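Long-range contacts in DUF1491 domain-containing protein (Caulobacter crescentus, PDB 4GOQ), which is of unknown function, belonging to the DUF1491 family and folding as a small single-chain domain with a mixed beta-sheet flanked by helices: residues A34-V39 / P88-V93; G47-F52 / P74-Y79; R15-G20 / R101-E106; L51-T56 / F63-V68. All blocks are in the same frame, centred on the assembly; numbering follows the deposited sequence. Where two conformers were deposited one is given.

Contact 1. Residues A34-V39 / P88-V93; sequences AGAVLV and PDIWVV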
loop_
_atom_site.group_PDB
_atom_site.type_symbol
_atom_site.label_atom_id
_atom_site.label_comp_id
_atom_site.label_asym_id
_atom_site.label_seq_id
_atom_site.Cartn_x
_atom_site.Cartn_y
_atom_site.Cartn_z
ATOM N N ALA A 34 2.095 -13.532 7.390
ATOM C CA ALA A 34 3.343 -12.774 7.390
ATOM C C ALA A 34 3.687 -12.116 6.076
ATOM O O ALA A 34 4.808 -11.631 5.936
ATOM C CB ALA A 34 4.490 -13.708 7.794
ATOM N N GLY A 35 2.759 -12.084 5.123
ATOM C CA GLY A 35 3.058 -11.457 3.843
ATOM C C GLY A 35 3.288 -9.961 3.950
ATOM O O GLY A 35 2.593 -9.256 4.702
ATOM N N ALA A 36 4.274 -9.462 3.187
ATOM C CA ALA A 36 4.543 -8.025 3.087
ATOM C C ALA A 36 3.389 -7.345 2.358
ATOM O O ALA A 36 2.602 -8.024 1.709
ATOM C CB ALA A 36 5.829 -7.802 2.327
ATOM N N VAL A 37 3.303 -6.014 2.414
ATOM C CA VAL A 37 2.222 -5.262 1.771
ATOM C C VAL A 37 2.768 -4.090 0.948
ATOM O O VAL A 37 3.659 -3.377 1.407
ATOM C CB VAL A 37 1.179 -4.719 2.807
ATOM C CG1 VAL A 37 0.029 -3.986 2.107
ATOM C CG2 VAL A 37 0.616 -5.828 3.704
ATOM N N LEU A 38 2.219 -3.915 -0.273
ATOM C CA LEU A 38 2.416 -2.749 -1.124
ATOM C C LEU A 38 1.111 -2.000 -1.132
ATOM O O LEU A 38 0.082 -2.604 -1.392
ATOM C CB LEU A 38 2.793 -3.098 -2.585
ATOM C CG LEU A 38 4.194 -3.544 -2.935
ATOM C CD1 LEU A 38 4.338 -3.605 -4.470
ATOM C CD2 LEU A 38 5.269 -2.595 -2.353
ATOM N N VAL A 39 1.136 -0.690 -0.905
ATOM C CA VAL A 39 -0.080 0.111 -0.964
ATOM C C VAL A 39 0.060 1.120 -2.094
ATOM O O VAL A 39 0.998 1.908 -2.086
ATOM C CB VAL A 39 -0.403 0.815 0.385
ATOM C CG1 VAL A 39 -1.651 1.699 0.266
ATOM C CG2 VAL A 39 -0.558 -0.199 1.508
ATOM N N PRO A 88 6.608 -13.699 -3.847
ATOM C CA PRO A 88 5.288 -14.279 -4.168
ATOM C C PRO A 88 4.280 -14.279 -3.003
ATOM O O PRO A 88 3.117 -14.603 -3.237
ATOM C CB PRO A 88 5.644 -15.721 -4.577
ATOM C CG PRO A 88 7.074 -15.604 -5.079
ATOM C CD PRO A 88 7.679 -14.694 -4.058
ATOM N N ASP A 89 4.696 -13.900 -1.770
ATOM C CA ASP A 89 3.798 -13.816 -0.596
ATOM C C ASP A 89 3.241 -12.384 -0.404
ATOM O O ASP A 89 2.532 -12.110 0.583
ATOM C CB ASP A 89 4.577 -14.233 0.677
ATOM C CG ASP A 89 4.840 -15.726 0.808
ATOM O OD1 ASP A 89 4.162 -16.516 0.109
ATOM O OD2 ASP A 89 5.680 -16.106 1.651
ATOM N N ILE A 90 3.618 -11.457 -1.296
ATOM C CA ILE A 90 3.240 -10.049 -1.142
ATOM C C ILE A 90 1.738 -9.759 -1.433
ATOM O O ILE A 90 1.120 -10.328 -2.343
ATOM C CB ILE A 90 4.160 -9.115 -1.996
ATOM C CG1 ILE A 90 4.273 -7.718 -1.365
ATOM C CG2 ILE A 90 3.737 -9.056 -3.499
ATOM C CD1 ILE A 90 5.453 -6.787 -1.955
ATOM N N TRP A 91 1.190 -8.834 -0.643
ATOM C CA TRP A 91 -0.133 -8.258 -0.804
ATOM C C TRP A 91 -0.004 -6.978 -1.575
ATOM O O TRP A 91 1.013 -6.290 -1.466
ATOM C CB TRP A 91 -0.766 -7.920 0.563
ATOM C CG TRP A 91 -1.190 -9.110 1.372
ATOM C CD1 TRP A 91 -0.384 -9.981 2.038
ATOM C CD2 TRP A 91 -2.533 -9.484 1.679
ATOM N NE1 TRP A 91 -1.146 -10.892 2.736
ATOM C CE2 TRP A 91 -2.471 -10.616 2.523
ATOM C CE3 TRP A 91 -3.794 -8.980 1.305
ATOM C CZ2 TRP A 91 -3.620 -11.249 3.017
ATOM C CZ3 TRP A 91 -4.934 -9.614 1.778
ATOM C CH2 TRP A 91 -4.842 -10.735 2.627
ATOM N N VAL A 92 -1.033 -6.634 -2.342
ATOM C CA VAL A 92 -1.084 -5.346 -3.016
ATOM C C VAL A 92 -2.462 -4.796 -2.730
ATOM O O VAL A 92 -3.462 -5.479 -2.978
ATOM C CB VAL A 92 -0.759 -5.383 -4.544
ATOM C CG1 VAL A 92 -0.876 -3.974 -5.159
ATOM C CG2 VAL A 92 0.645 -5.967 -4.804
ATOM N N VAL A 93 -2.516 -3.568 -2.202
ATOM C CA VAL A 93 -3.770 -2.914 -1.858
ATOM C C VAL A 93 -3.842 -1.634 -2.645
ATOM O O VAL A 93 -2.892 -0.843 -2.615
ATOM C CB VAL A 93 -3.907 -2.656 -0.324
ATOM C CG1 VAL A 93 -5.182 -1.870 -0.036
ATOM C CG2 VAL A 93 -3.909 -3.978 0.468
#

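Contact 2. Residues G47-F52 / P74-Y79; sequences GTARLF and PDLDAY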
loop_
_atom_site.group_PDB
_atom_site.type_symbol
_atom_site.label_atom_id
_atom_site.label_comp_id
_atom_site.label_asym_id
_atom_site.label_seq_id
_atom_site.Cartn_x
_atom_site.Cartn_y
_atom_site.Cartn_z
ATOM N N GLY A 47 -4.856 13.407 -10.399
ATOM C CA GLY A 47 -4.515 12.486 -11.478
ATOM C C GLY A 47 -3.138 11.883 -11.279
ATOM O O GLY A 47 -2.413 11.635 -12.251
ATOM N N THR A 48 -2.754 11.670 -9.998
ATOM C CA THR A 48 -1.448 11.133 -9.668
ATOM C C THR A 48 -1.549 9.971 -8.675
ATOM O O THR A 48 -2.616 9.732 -8.119
ATOM C CB THR A 48 -0.533 12.221 -9.149
ATOM O OG1 THR A 48 0.799 11.687 -9.161
ATOM C CG2 THR A 48 -0.944 12.729 -7.750
ATOM N N ALA A 49 -0.428 9.253 -8.459
ATOM C CA ALA A 49 -0.454 8.097 -7.573
ATOM C C ALA A 49 0.882 7.883 -6.878
ATOM O O ALA A 49 1.939 8.316 -7.360
ATOM C CB ALA A 49 -0.848 6.860 -8.368
ATOM N N ARG A 50 0.827 7.204 -5.726
ATOM C CA ARG A 50 2.013 6.889 -4.961
ATOM C C ARG A 50 2.007 5.418 -4.610
ATOM O O ARG A 50 0.941 4.813 -4.504
ATOM C CB ARG A 50 2.081 7.740 -3.676
ATOM C CG ARG A 50 2.340 9.228 -3.942
ATOM C CD ARG A 50 2.265 10.012 -2.636
ATOM N NE ARG A 50 0.917 9.993 -2.054
ATOM C CZ ARG A 50 0.629 10.419 -0.826
ATOM N NH1 ARG A 50 1.578 10.913 -0.052
ATOM N NH2 ARG A 50 -0.617 10.357 -0.369
ATOM N N LEU A 51 3.187 4.856 -4.414
ATOM C CA LEU A 51 3.311 3.451 -4.014
ATOM C C LEU A 51 4.132 3.414 -2.722
ATOM O O LEU A 51 5.173 4.078 -2.630
ATOM C CB LEU A 51 3.964 2.658 -5.150
ATOM C CG LEU A 51 3.829 1.147 -5.153
ATOM C CD1 LEU A 51 2.363 0.718 -5.299
ATOM C CD2 LEU A 51 4.591 0.573 -6.342
ATOM N N PHE A 52 3.610 2.717 -1.700
ATOM C CA PHE A 52 4.242 2.616 -0.394
ATOM C C PHE A 52 4.589 1.156 -0.089
ATOM O O PHE A 52 3.759 0.271 -0.323
ATOM C CB PHE A 52 3.304 3.198 0.713
ATOM C CG PHE A 52 2.956 4.661 0.535
ATOM C CD1 PHE A 52 3.845 5.657 0.926
ATOM C CD2 PHE A 52 1.735 5.042 -0.008
ATOM C CE1 PHE A 52 3.522 7.008 0.769
ATOM C CE2 PHE A 52 1.406 6.393 -0.146
ATOM C CZ PHE A 52 2.307 7.368 0.226
ATOM N N PRO A 74 1.647 3.775 -14.820
ATOM C CA PRO A 74 2.112 2.436 -15.237
ATOM C C PRO A 74 3.476 2.035 -14.653
ATOM O O PRO A 74 3.708 0.842 -14.516
ATOM C CB PRO A 74 2.148 2.543 -16.752
ATOM C CG PRO A 74 1.020 3.485 -17.058
ATOM C CD PRO A 74 1.187 4.550 -15.992
ATOM N N ASP A 75 4.360 3.005 -14.295
ATOM C CA ASP A 75 5.619 2.692 -13.592
ATOM C C ASP A 75 5.355 2.050 -12.209
ATOM O O ASP A 75 6.136 1.218 -11.732
ATOM C CB ASP A 75 6.468 3.960 -13.400
ATOM C CG ASP A 75 6.988 4.558 -14.681
ATOM O OD1 ASP A 75 7.378 3.765 -15.609
ATOM O OD2 ASP A 75 6.984 5.811 -14.789
ATOM N N LEU A 76 4.270 2.457 -11.549
ATOM C CA LEU A 76 3.915 1.896 -10.224
ATOM C C LEU A 76 3.358 0.491 -10.407
ATOM O O LEU A 76 3.718 -0.401 -9.649
ATOM C CB LEU A 76 2.927 2.783 -9.449
ATOM C CG LEU A 76 3.282 4.293 -9.369
ATOM C CD1 LEU A 76 2.282 5.014 -8.478
ATOM C CD2 LEU A 76 4.704 4.517 -8.842
ATOM N N ASP A 77 2.599 0.272 -11.499
ATOM C CA ASP A 77 2.060 -1.050 -11.840
ATOM C C ASP A 77 3.207 -1.970 -12.237
ATOM O O ASP A 77 3.225 -3.110 -11.792
ATOM C CB ASP A 77 0.993 -0.930 -12.955
ATOM C CG ASP A 77 -0.309 -0.269 -12.468
ATOM O OD1 ASP A 77 -0.504 -0.164 -11.231
ATOM O OD2 ASP A 77 -1.085 0.194 -13.314
ATOM N N ALA A 78 4.209 -1.456 -13.004
ATOM C CA ALA A 78 5.397 -2.250 -13.381
ATOM C C ALA A 78 6.156 -2.678 -12.101
ATOM O O ALA A 78 6.538 -3.851 -11.978
ATOM C CB ALA A 78 6.311 -1.449 -14.330
ATOM N N TYR A 79 6.322 -1.759 -11.156
ATOM C CA TYR A 79 6.979 -2.023 -9.872
ATOM C C TYR A 79 6.223 -3.108 -9.082
ATOM O O TYR A 79 6.862 -4.024 -8.566
ATOM C CB TYR A 79 7.151 -0.756 -9.008
ATOM C CG TYR A 79 8.017 -1.032 -7.793
ATOM C CD1 TYR A 79 7.467 -1.556 -6.621
ATOM C CD2 TYR A 79 9.389 -0.797 -7.822
ATOM C CE1 TYR A 79 8.265 -1.857 -5.519
ATOM C CE2 TYR A 79 10.192 -1.062 -6.711
ATOM C CZ TYR A 79 9.634 -1.636 -5.582
ATOM O OH TYR A 79 10.431 -1.903 -4.493
#

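Contact 3. Residues R15-G20 / R101-E106; sequences RRAELG and RHFLTE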
loop_
_atom_site.group_PDB
_atom_site.type_symbol
_atom_site.label_atom_id
_atom_site.label_comp_id
_atom_site.label_asym_id
_atom_site.label_seq_id
_atom_site.Cartn_x
_atom_site.Cartn_y
_atom_site.Cartn_z
ATOM N N ARG A 15 -11.303 -1.243 5.663
ATOM C CA ARG A 15 -12.417 -0.726 6.436
ATOM C C ARG A 15 -12.308 0.780 6.632
ATOM O O ARG A 15 -13.274 1.497 6.376
ATOM C CB ARG A 15 -12.482 -1.446 7.793
ATOM C CG ARG A 15 -13.333 -0.757 8.814
ATOM C CD ARG A 15 -13.429 -1.689 10.004
ATOM N NE ARG A 15 -13.918 -1.008 11.193
ATOM C CZ ARG A 15 -15.197 -0.762 11.443
ATOM N NH1 ARG A 15 -16.131 -1.086 10.551
ATOM N NH2 ARG A 15 -15.552 -0.153 12.562
ATOM N N ARG A 16 -11.135 1.260 7.076
ATOM C CA ARG A 16 -10.869 2.679 7.278
ATOM C C ARG A 16 -11.033 3.486 5.974
ATOM O O ARG A 16 -11.614 4.567 5.986
ATOM C CB ARG A 16 -9.428 2.831 7.829
ATOM C CG ARG A 16 -9.091 4.154 8.457
ATOM C CD ARG A 16 -7.881 4.068 9.390
ATOM N NE ARG A 16 -6.725 3.390 8.783
ATOM C CZ ARG A 16 -6.249 2.204 9.168
ATOM N NH1 ARG A 16 -6.816 1.546 10.178
ATOM N NH2 ARG A 16 -5.188 1.677 8.558
ATOM N N ALA A 17 -10.477 2.990 4.860
ATOM C CA ALA A 17 -10.560 3.692 3.578
ATOM C C ALA A 17 -12.010 3.786 3.129
ATOM O O ALA A 17 -12.468 4.876 2.782
ATOM C CB ALA A 17 -9.708 2.988 2.531
ATOM N N GLU A 18 -12.761 2.657 3.214
ATOM C CA GLU A 18 -14.181 2.629 2.836
ATOM C C GLU A 18 -14.991 3.597 3.673
ATOM O O GLU A 18 -15.799 4.317 3.105
ATOM C CB GLU A 18 -14.772 1.226 2.942
ATOM C CG GLU A 18 -14.274 0.283 1.861
ATOM C CD GLU A 18 -14.886 -1.103 1.911
ATOM O OE1 GLU A 18 -15.313 -1.536 3.008
ATOM O OE2 GLU A 18 -14.917 -1.766 0.850
ATOM N N LEU A 19 -14.734 3.677 4.995
ATOM C CA LEU A 19 -15.417 4.625 5.895
ATOM C C LEU A 19 -15.098 6.081 5.557
ATOM O O LEU A 19 -15.882 6.957 5.881
ATOM C CB LEU A 19 -15.071 4.389 7.366
ATOM C CG LEU A 19 -15.430 3.027 7.969
ATOM C CD1 LEU A 19 -14.985 2.964 9.409
ATOM C CD2 LEU A 19 -16.901 2.733 7.850
ATOM N N GLY A 20 -13.930 6.323 4.974
ATOM C CA GLY A 20 -13.511 7.654 4.532
ATOM C C GLY A 20 -14.035 8.022 3.152
ATOM O O GLY A 20 -13.811 9.140 2.689
ATOM N N ARG A 101 -5.540 10.205 -0.227
ATOM C CA ARG A 101 -5.230 9.699 1.118
ATOM C C ARG A 101 -4.842 8.265 1.031
ATOM O O ARG A 101 -5.455 7.509 0.271
ATOM C CB ARG A 101 -6.436 9.843 2.061
ATOM C CG ARG A 101 -6.725 11.286 2.477
ATOM C CD ARG A 101 -7.992 11.405 3.295
ATOM N NE ARG A 101 -9.183 11.079 2.503
ATOM C CZ ARG A 101 -10.405 10.926 3.003
ATOM N NH1 ARG A 101 -10.620 11.063 4.305
ATOM N NH2 ARG A 101 -11.418 10.606 2.207
ATOM N N HIS A 102 -3.865 7.861 1.842
ATOM C CA HIS A 102 -3.439 6.472 1.880
ATOM C C HIS A 102 -4.075 5.709 3.073
ATOM O O HIS A 102 -3.997 4.477 3.089
ATOM C CB HIS A 102 -1.903 6.372 1.918
ATOM C CG HIS A 102 -1.298 7.254 2.971
ATOM N ND1 HIS A 102 -1.462 6.994 4.307
ATOM C CD2 HIS A 102 -0.593 8.402 2.830
ATOM C CE1 HIS A 102 -0.826 7.962 4.947
ATOM N NE2 HIS A 102 -0.290 8.839 4.097
ATOM N N PHE A 103 -4.656 6.427 4.093
ATOM C CA PHE A 103 -5.303 5.828 5.290
ATOM C C PHE A 103 -4.348 4.951 6.139
ATOM O O PHE A 103 -4.799 4.128 6.945
ATOM C CB PHE A 103 -6.560 5.011 4.883
ATOM C CG PHE A 103 -7.592 5.890 4.209
ATOM C CD1 PHE A 103 -8.453 6.686 4.961
ATOM C CD2 PHE A 103 -7.659 5.974 2.820
ATOM C CE1 PHE A 103 -9.407 7.500 4.331
ATOM C CE2 PHE A 103 -8.612 6.791 2.195
ATOM C CZ PHE A 103 -9.480 7.543 2.954
ATOM N N LEU A 104 -3.039 5.141 5.976
ATOM C CA LEU A 104 -2.061 4.372 6.759
ATOM C C LEU A 104 -1.902 5.001 8.125
ATOM O O LEU A 104 -1.794 6.224 8.213
ATOM C CB LEU A 104 -0.704 4.324 6.024
ATOM C CG LEU A 104 -0.739 3.609 4.648
ATOM C CD1 LEU A 104 0.531 3.897 3.833
ATOM C CD2 LEU A 104 -1.022 2.114 4.812
ATOM N N THR A 105 -1.845 4.188 9.189
ATOM C CA THR A 105 -1.697 4.766 10.549
ATOM C C THR A 105 -0.233 4.925 10.952
ATOM O O THR A 105 0.065 5.751 11.809
ATOM C CB THR A 105 -2.450 3.961 11.606
ATOM O OG1 THR A 105 -1.883 2.654 11.720
ATOM C CG2 THR A 105 -3.938 3.878 11.326
ATOM N N GLU A 106 0.671 4.117 10.367
ATOM C CA GLU A 106 2.109 4.170 10.658
ATOM C C GLU A 106 2.731 5.384 9.965
ATOM O O GLU A 106 2.182 5.845 8.965
ATOM C CB GLU A 106 2.823 2.876 10.195
ATOM C CG GLU A 106 2.259 1.573 10.766
ATOM C CD GLU A 106 1.038 1.009 10.065
ATOM O OE1 GLU A 106 0.667 1.521 8.982
ATOM O OE2 GLU A 106 0.410 0.085 10.634
#

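Contact 4. Residues L51-T56 / F63-V68; sequences LFSEAT and FWMQPV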
loop_
_atom_site.group_PDB
_atom_site.type_symbol
_atom_site.label_atom_id
_atom_site.label_comp_id
_atom_site.label_asym_id
_atom_site.label_seq_id
_atom_site.Cartn_x
_atom_site.Cartn_y
_atom_site.Cartn_z
ATOM N N LEU A 51 3.187 4.856 -4.414
ATOM C CA LEU A 51 3.311 3.451 -4.014
ATOM C C LEU A 51 4.132 3.414 -2.722
ATOM O O LEU A 51 5.173 4.078 -2.630
ATOM C CB LEU A 51 3.964 2.658 -5.150
ATOM C CG LEU A 51 3.829 1.147 -5.153
ATOM C CD1 LEU A 51 2.363 0.718 -5.299
ATOM C CD2 LEU A 51 4.591 0.573 -6.342
ATOM N N PHE A 52 3.610 2.717 -1.700
ATOM C CA PHE A 52 4.242 2.616 -0.394
ATOM C C PHE A 52 4.589 1.156 -0.089
ATOM O O PHE A 52 3.759 0.271 -0.323
ATOM C CB PHE A 52 3.304 3.198 0.713
ATOM C CG PHE A 52 2.956 4.661 0.535
ATOM C CD1 PHE A 52 3.845 5.657 0.926
ATOM C CD2 PHE A 52 1.735 5.042 -0.008
ATOM C CE1 PHE A 52 3.522 7.008 0.769
ATOM C CE2 PHE A 52 1.406 6.393 -0.146
ATOM C CZ PHE A 52 2.307 7.368 0.226
ATOM N N SER A 53 5.821 0.914 0.384
ATOM C CA SER A 53 6.309 -0.392 0.846
ATOM C C SER A 53 6.820 -0.258 2.288
ATOM O O SER A 53 7.097 0.843 2.775
ATOM C CB SER A 53 7.381 -0.982 -0.066
ATOM O OG SER A 53 8.570 -0.205 -0.030
ATOM N N GLU A 54 6.917 -1.385 2.975
ATOM C CA GLU A 54 7.304 -1.428 4.385
ATOM C C GLU A 54 8.790 -1.265 4.614
ATOM O O GLU A 54 9.604 -1.824 3.893
ATOM C CB GLU A 54 6.859 -2.753 4.994
ATOM C CG GLU A 54 5.371 -3.003 4.908
ATOM C CD GLU A 54 4.926 -4.318 5.520
ATOM O OE1 GLU A 54 4.989 -4.471 6.759
ATOM O OE2 GLU A 54 4.512 -5.204 4.749
ATOM N N ALA A 55 9.142 -0.522 5.647
ATOM C CA ALA A 55 10.517 -0.338 6.090
ATOM C C ALA A 55 10.547 -0.310 7.611
ATOM O O ALA A 55 9.486 -0.274 8.242
ATOM C CB ALA A 55 11.116 0.934 5.515
ATOM N N THR A 56 11.760 -0.357 8.202
ATOM C CA THR A 56 11.940 -0.329 9.658
ATOM C C THR A 56 13.066 0.600 10.070
ATOM O O THR A 56 14.064 0.753 9.349
ATOM C CB THR A 56 12.243 -1.722 10.224
ATOM O OG1 THR A 56 13.374 -2.245 9.528
ATOM C CG2 THR A 56 11.053 -2.683 10.150
ATOM N N PHE A 63 7.534 1.849 9.351
ATOM C CA PHE A 63 7.167 3.049 8.622
ATOM C C PHE A 63 7.010 2.695 7.135
ATOM O O PHE A 63 7.343 1.579 6.713
ATOM C CB PHE A 63 8.157 4.196 8.867
ATOM C CG PHE A 63 9.502 4.118 8.162
ATOM C CD1 PHE A 63 10.590 3.493 8.767
ATOM C CD2 PHE A 63 9.698 4.740 6.936
ATOM C CE1 PHE A 63 11.837 3.447 8.124
ATOM C CE2 PHE A 63 10.935 4.677 6.289
ATOM C CZ PHE A 63 12.007 4.064 6.906
ATOM N N TRP A 64 6.418 3.601 6.377
ATOM C CA TRP A 64 6.213 3.378 4.940
ATOM C C TRP A 64 7.149 4.251 4.105
ATOM O O TRP A 64 7.279 5.447 4.342
ATOM C CB TRP A 64 4.748 3.636 4.558
ATOM C CG TRP A 64 3.805 2.687 5.247
ATOM C CD1 TRP A 64 3.222 2.843 6.470
ATOM C CD2 TRP A 64 3.432 1.381 4.783
ATOM N NE1 TRP A 64 2.455 1.729 6.777
ATOM C CE2 TRP A 64 2.563 0.821 5.748
ATOM C CE3 TRP A 64 3.696 0.658 3.604
ATOM C CZ2 TRP A 64 2.038 -0.472 5.615
ATOM C CZ3 TRP A 64 3.158 -0.612 3.462
ATOM C CH2 TRP A 64 2.303 -1.149 4.434
HETATM N N MSE A 65 7.805 3.638 3.141
HETATM C CA MSE A 65 8.738 4.309 2.233
HETATM C C MSE A 65 8.151 4.238 0.830
HETATM O O MSE A 65 7.288 3.391 0.594
HETATM C CB MSE A 65 10.165 3.677 2.306
HETATM C CG MSE A 65 10.252 2.192 1.881
HETATM SE SE MSE A 65 12.070 1.375 1.982
HETATM C CE MSE A 65 11.830 -0.045 0.730
ATOM N N GLN A 66 8.619 5.083 -0.097
ATOM C CA GLN A 66 8.200 5.036 -1.509
ATOM C C GLN A 66 9.358 4.434 -2.281
ATOM O O GLN A 66 10.409 5.065 -2.389
ATOM C CB GLN A 66 7.775 6.407 -2.053
ATOM C CG GLN A 66 6.523 6.916 -1.339
ATOM C CD GLN A 66 6.136 8.276 -1.826
ATOM O OE1 GLN A 66 5.896 8.477 -3.012
ATOM N NE2 GLN A 66 6.081 9.245 -0.923
ATOM N N PRO A 67 9.235 3.156 -2.695
ATOM C CA PRO A 67 10.371 2.491 -3.372
ATOM C C PRO A 67 10.551 2.926 -4.825
ATOM O O PRO A 67 11.565 2.618 -5.452
ATOM C CB PRO A 67 9.996 1.014 -3.296
ATOM C CG PRO A 67 8.493 1.008 -3.311
ATOM C CD PRO A 67 8.058 2.259 -2.585
ATOM N N VAL A 68 9.557 3.631 -5.355
ATOM C CA VAL A 68 9.529 4.162 -6.723
ATOM C C VAL A 68 8.631 5.407 -6.675
ATOM O O VAL A 68 7.644 5.419 -5.932
ATOM C CB VAL A 68 9.069 3.111 -7.783
ATOM C CG1 VAL A 68 7.718 2.510 -7.412
ATOM C CG2 VAL A 68 9.040 3.701 -9.212
HETATM O O HOH W 1 5.515 6.708 -5.000
#

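Contact 1. Residues A34-V39 / P88-V93
The indole of W91 presents an edge, close to the ring plane, to A36 O, with CD1 3.6 Å from that oxygen, while V37 CG2 and G35 O approach the ring obliquely. This edge sits where two parallel strands, 37-43 and 91-97, begin to pair near the middle of a five-stranded mixed sheet. The indole is set by a first torsion of -71°, which holds CG beside the backbone N and opposite the carbonyl carbon, and its NE1 bonds to D31 O. A36 O receives the W91 N-H at 2.9 Å in a nearly straight bond (172°) and also lies against I90 CG1 at 3.5 Å. Beyond it the ladder continues in the usual parallel fashion, L38 N bonding to W91 O and V93 N to L38 O, with L38 reaching to the residues before and after V92.

The strands offer two different surfaces. V37, V39, W91 and V93 line one; V37 CG2 rests on W91 CB at 4.0 Å, and helix 6-19 packs over this side through T6, W9 and V10. L38 and V92 line the other, where I90 also turns the far end of its chain, and A83 of helix 74-86 touches both L38 and I90. The pair illustrates how one ladder can serve two layers. G35 CA lies 3.4 Å from D89 O, a close approach that leaves little room on that side. On the helix 74-86 side, I90 CD1 meets the branch carbon L38 CG at 3.6 Å.

Contact 2. Residues G47-F52 / P74-Y79
Strand 48-52 and residues 74-79, the start of helix 74-86, run in roughly the same direction, their axes 22° apart and 8.8 Å at closest, with L51 and L76 as the nearest pair of CA atoms. The alternation of the strand sends A49 and L51 toward the helix, which answers with L76 and Y79, three residues apart.

L76 reaches toward the strand with CD1, which meets A49 CB at 3.6 Å and lies 3.5 Å from A49 O. Its other methyl, CD2, leans on L51 CB. L51 returns the contact: with CG opposite the backbone N (chi1 -162°), its CD2 is carried toward the helix, 3.6 Å from L76 O and 3.6 Å from Y79 CD1. The methyl approaches the tyrosine ring obliquely, near its root, and Y79 continues to P67 and V68. On the other side of the sheet F52 turns its edge, through CZ, to one face of the R50 guanidinium, whose NH2 bonds to G100 O. D77 leaves the helix away from the strand, yet its carboxylate returns to form a salt bridge with K40.

No hydrogen bond crosses between the two segments. Helix and strand are thus matched by the shapes of leucine, alanine and tyrosine side chains, with charge kept to the margins, a layer contact in which fit rather than bond direction probably sets helix on sheet.

Contact 3. Residues R15-G20 / R101-E106
R16 leaves helix 6-19 with CG swung opposite the backbone N (chi1 -164°) and then bends at its third torsion (49°), a course that brings its guanidinium to the carbonyl of F103. This fastens a loop following strand 91-97 to the C-terminal part of the helix on one face of the sheet. The grip is side-on: NE and NH2 both give their N-H to F103 O, at 2.8 and 3.0 Å, with the oxygen close to the guanidinium plane. T105 CG2 lies over the centre of one face of that same group, 3.6 Å from R16 CZ. With a leucine in place of R16, F103 O would probably be left without both donors and the loop less firmly held to the helix.

The F103 ring is sandwiched. A17 CA stands over its centre in a CH-pi contact, 3.6 Å from the centroid and 7° off the normal, while R101 CB covers the opposite face nearer the rim. Beyond, F103 CZ lies against the centre of one face of the R101 guanidinium. G20 CA comes 4.1 Å from F103 CE1, close beside the ring. R101 NH2, which also forms a salt bridge with D97, reaches past the ring to G20 O at 2.8 Å.

Contact 4. Residues L51-T56 / F63-V68
One water joins L51 to Q66 and V68: it accepts the L51 N-H at 3.0 Å and stands 2.7 Å from both Q66 OE1 and V68 O. It sits where the antiparallel beta hairpin of strands 48-56 and 62-65 opens out. Within the hairpin, S53 with M65 and A55 with F63 are hydrogen-bonded pairs, each joined by two N-H to O bonds, and E54 with W64 is the non-hydrogen-bonded pair between them.

On the side of E54 and W64, the two side chains run side by side, E54 CG lying 3.6 Å from W64 CZ3. E54 accepts a hydrogen bond from V37 N and forms a salt bridge with R62, and W64 NE1 bonds to E106.

The other side carries S53, A55, F63 and M65. F63 sets CG between the backbone N and the carbonyl carbon (chi1 76°), which folds its ring back so that A55 CB rests over one face in a CH-pi contact, 3.8 Å from the centroid. A serine in place of F63 would probably leave A55 CB without its ring cover and open a gap beside T56. At the ring's edge, near its plane, T56 C lies 3.7 Å from F63 CE1.

The four contacts sample a three-layer arrangement built on a single sheet. Contact 1 pairs two of its inner strands, contact 4 forms the hairpin at its edge, and V39 O bonding to F52 N connects the two across neighbouring strands. Contact 2 shares L51 and F52 with contact 4, their centres about 12 Å apart, and seats helix 74-86 on one face. Contact 3 joins helix 6-19 to the loop after strand 91-97 on the other face, about 18 Å between centres from contact 2. Along the chain, contact 3 spans the widest interval and encloses contact 1, which encloses contacts 2 and 4. Contacts 3 and 1 thus tie early to late portions, while contacts 2 and 4 are more local.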